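Local structure of surface-associated protein CshB (Streptococcus gordonii, 6YZG) at residues A148-F153 against P227-E232. The protein is a cell-wall-anchored streptococcal adhesin whose non-repetitive domain 2, the part seen here, probably contributes to fibronectin binding. Sequence-based numbering, arbitrary orientation.
Sequences ANPGEF and PNRSNE
Arg229 NE donates a short, nearly straight hydrogen bond to the carbonyl oxygen of Ala148 (NE to O 2.7 Å, N-H...O 169°). The acceptor lies close to the guanidinium plane and offers a lone pair in its own carbonyl plane, so the bond helps fix how the guanidinium is turned. One face of that flat group rests on the ring of Pro150, whose CD stands 3.7 Å above the guanidinium plane, displaced toward its rim. A bend at chi3 (-42°) turns the end of the arginine chain across the proline. At the other end of the contact, Pro227, which follows a cis peptide bond, lies alongside Phe153, its CG 3.8 Å from Phe153 CD1. Between these two places one water bridges Glu152 O and Asn228 O, 2.8 Å from each, joining the backbones.

The loop bearing Ala148 and Pro150 is shaped by a type I turn from Asn149 to Glu152, closed by Glu152 N bonding to Asn149 O. The Glu152 carboxylate folds back to accept from Asn149 N through OE1 (2.9 Å), bracing the turn a second time.

Outward, Phe153 packs on Leu187 of helix 184-193, and Pro150 touches Glu190 of the same helix. Strand 224-229 runs between strands 153-158 and 180-181, joined by backbone hydrogen bonds of Pro227 with Ile182 and of Arg229 with Asn180, while Phe153 pairs with an antiparallel strand of the second subunit, extending the sheet across the interface.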
ATOM      1  N   ALA A 148      -5.184   2.057  -3.044  1.00 17.07           N
ATOM      2  CA  ALA A 148      -4.779   2.970  -4.115  1.00 15.80           C
ATOM      3  C   ALA A 148      -3.505   3.725  -3.710  1.00 17.61           C
ATOM      4  O   ALA A 148      -3.455   4.294  -2.666  1.00 19.70           O
ATOM      5  CB  ALA A 148      -5.906   3.934  -4.375  1.00 16.79           C
ATOM      6  N   ASN A 149      -2.514   3.638  -4.558  1.00 19.79           N
ATOM      7  CA  ASN A 149      -1.329   4.494  -4.481  1.00 20.66           C
ATOM      8  C   ASN A 149      -1.666   5.793  -5.216  1.00 20.78           C
ATOM      9  O   ASN A 149      -2.726   5.938  -5.830  1.00 17.34           O
ATOM     10  CB  ASN A 149      -0.138   3.684  -4.974  1.00 21.43           C
ATOM     11  CG  ASN A 149      -0.126   3.401  -6.445  1.00 25.35           C
ATOM     12  OD1 ASN A 149      -0.355   4.305  -7.246  1.00 25.41           O
ATOM     13  ND2 ASN A 149       0.231   2.168  -6.810  1.00 29.46           N
ATOM     14  N   PRO A 150      -0.815   6.826  -5.179  1.00 17.92           N
ATOM     15  CA  PRO A 150      -1.129   8.108  -5.773  1.00 17.30           C
ATOM     16  C   PRO A 150      -1.377   8.108  -7.283  1.00 17.99           C
ATOM     17  O   PRO A 150      -1.899   9.113  -7.747  1.00 19.85           O
ATOM     18  CB  PRO A 150       0.125   8.953  -5.448  1.00 19.48           C
ATOM     19  CG  PRO A 150       0.653   8.307  -4.205  1.00 21.72           C
ATOM     20  CD  PRO A 150       0.475   6.834  -4.459  1.00 21.91           C
ATOM     21  N   GLY A 151      -1.027   7.073  -8.038  1.00 16.99           N
ATOM     22  CA  GLY A 151      -1.358   6.962  -9.462  1.00 16.33           C
ATOM     23  C   GLY A 151      -2.532   6.076  -9.766  1.00 13.74           C
ATOM     24  O   GLY A 151      -2.707   5.745 -10.923  1.00 15.63           O
ATOM     25  N   GLU A 152      -3.290   5.690  -8.756  1.00 12.25           N
ATOM     26  CA  GLU A 152      -4.452   4.773  -8.931  1.00 11.72           C
ATOM     27  C   GLU A 152      -5.697   5.574  -8.551  1.00 12.25           C
ATOM     28  O   GLU A 152      -5.755   6.080  -7.440  1.00 13.53           O
ATOM     29  CB  GLU A 152      -4.361   3.475  -8.121  1.00 14.56           C
ATOM     30  CG  GLU A 152      -3.134   2.645  -8.493  1.00 15.38           C
ATOM     31  CD  GLU A 152      -2.942   1.383  -7.666  1.00 18.78           C
ATOM     32  OE1 GLU A 152      -2.981   1.499  -6.429  1.00 20.45           O
ATOM     33  OE2 GLU A 152      -2.784   0.307  -8.242  1.00 24.81           O
ATOM     34  N   PHE A 153      -6.655   5.722  -9.467  1.00 10.15           N
ATOM     35  CA  PHE A 153      -7.806   6.624  -9.281  1.00  9.62           C
ATOM     36  C   PHE A 153      -9.096   5.832  -9.241  1.00  9.44           C
ATOM     37  O   PHE A 153      -9.379   5.028 -10.152  1.00 10.68           O
ATOM     38  CB  PHE A 153      -7.849   7.649 -10.424  1.00 10.06           C
ATOM     39  CG  PHE A 153      -6.546   8.389 -10.692  1.00 11.50           C
ATOM     40  CD1 PHE A 153      -5.737   8.815  -9.656  1.00 13.04           C
ATOM     41  CD2 PHE A 153      -6.129   8.562 -11.970  1.00 14.37           C
ATOM     42  CE1 PHE A 153      -4.551   9.469  -9.922  1.00 13.72           C
ATOM     43  CE2 PHE A 153      -4.894   9.133 -12.264  1.00 16.60           C
ATOM     44  CZ  PHE A 153      -4.158   9.674 -11.234  1.00 14.84           C
ATOM     45  N   PRO A 227     -10.358  11.246  -6.638  1.00  9.82           N
ATOM     46  CA  PRO A 227      -9.726  10.070  -6.085  1.00  9.62           C
ATOM     47  C   PRO A 227      -8.878  10.306  -4.830  1.00 10.69           C
ATOM     48  O   PRO A 227      -8.229  11.244  -4.686  1.00 11.54           O
ATOM     49  CB  PRO A 227      -8.852   9.601  -7.264  1.00 11.03           C
ATOM     50  CG  PRO A 227      -8.438  10.885  -7.891  1.00 10.69           C
ATOM     51  CD  PRO A 227      -9.697  11.723  -7.834  1.00 10.24           C
ATOM     52  N   ASN A 228      -8.953   9.337  -3.945  1.00 11.87           N
ATOM     53  CA  ASN A 228      -8.177   9.382  -2.694  1.00 13.56           C
ATOM     54  C   ASN A 228      -7.380   8.101  -2.465  1.00 20.95           C
ATOM     55  O   ASN A 228      -7.408   7.203  -3.252  1.00 17.49           O
ATOM     56  CB  ASN A 228      -9.121   9.363  -1.504  1.00 15.32           C
ATOM     57  CG  ASN A 228     -10.172  10.434  -1.576  1.00 16.24           C
ATOM     58  OD1 ASN A 228      -9.872  11.592  -1.715  1.00 22.08           O
ATOM     59  ND2 ASN A 228     -11.417  10.012  -1.503  1.00 14.93           N
ATOM     60  N   ARG A 229      -6.711   8.096  -1.312  1.00 25.85           N
ATOM     61  CA  ARG A 229      -6.034   6.901  -0.743  1.00 31.44           C
ATOM     62  C   ARG A 229      -6.202   6.920   0.776  1.00 28.75           C
ATOM     63  O   ARG A 229      -6.199   7.969   1.375  1.00 31.27           O
ATOM     64  CB  ARG A 229      -4.615   6.742  -1.266  1.00 37.65           C
ATOM     65  CG  ARG A 229      -3.730   7.970  -1.198  1.00 38.05           C
ATOM     66  CD  ARG A 229      -2.459   7.639  -1.914  1.00 43.38           C
ATOM     67  NE  ARG A 229      -2.004   6.304  -1.587  1.00 44.97           N
ATOM     68  CZ  ARG A 229      -0.887   6.061  -0.935  1.00 48.61           C
ATOM     69  NH1 ARG A 229      -0.526   4.825  -0.656  1.00 40.08           N
ATOM     70  NH2 ARG A 229      -0.128   7.079  -0.589  1.00 49.39           N
ATOM     71  N   SER A 230      -6.422   5.744   1.357  1.00 35.88           N
ATOM     72  CA  SER A 230      -6.547   5.548   2.829  1.00 34.32           C
ATOM     73  C   SER A 230      -5.191   5.905   3.452  1.00 33.46           C
ATOM     74  O   SER A 230      -4.196   5.657   2.737  1.00 33.22           O
ATOM     75  CB  SER A 230      -6.962   4.138   3.206  1.00 40.20           C
ATOM     76  OG  SER A 230      -6.751   3.938   4.602  1.00 39.58           O
ATOM     77  N   ASN A 231      -5.206   6.532   4.647  1.00 38.25           N
ATOM     78  CA  ASN A 231      -4.043   7.214   5.286  1.00 41.42           C
ATOM     79  C   ASN A 231      -3.634   6.503   6.589  1.00 47.56           C
ATOM     80  O   ASN A 231      -2.647   6.961   7.218  1.00 46.53           O
ATOM     81  CB  ASN A 231      -4.311   8.720   5.509  1.00 38.44           C
ATOM     82  CG  ASN A 231      -5.167   9.069   6.714  1.00 38.61           C
ATOM     83  OD1 ASN A 231      -5.777   8.200   7.325  1.00 37.63           O
ATOM     84  ND2 ASN A 231      -5.265  10.353   7.042  1.00 42.97           N
ATOM     85  N   GLU A 232      -4.343   5.453   7.010  1.00 49.86           N
ATOM     86  CA  GLU A 232      -4.010   4.784   8.292  1.00 57.51           C
ATOM     87  C   GLU A 232      -3.364   3.432   7.981  1.00 53.03           C
ATOM     88  O   GLU A 232      -4.063   2.537   7.463  1.00 53.95           O
ATOM     89  CB  GLU A 232      -5.203   4.704   9.248  1.00 63.20           C
ATOM     90  CG  GLU A 232      -6.420   3.959   8.733  1.00 69.67           C
ATOM     91  CD  GLU A 232      -7.472   3.826   9.820  1.00 76.13           C
ATOM     92  OE1 GLU A 232      -8.010   2.712  10.003  1.00 81.52           O
ATOM     93  OE2 GLU A 232      -7.729   4.841  10.506  1.00 74.54           O
TER
HETATM   94  O   HOH W   1      -8.043   6.514  -5.884  1.00 12.37           O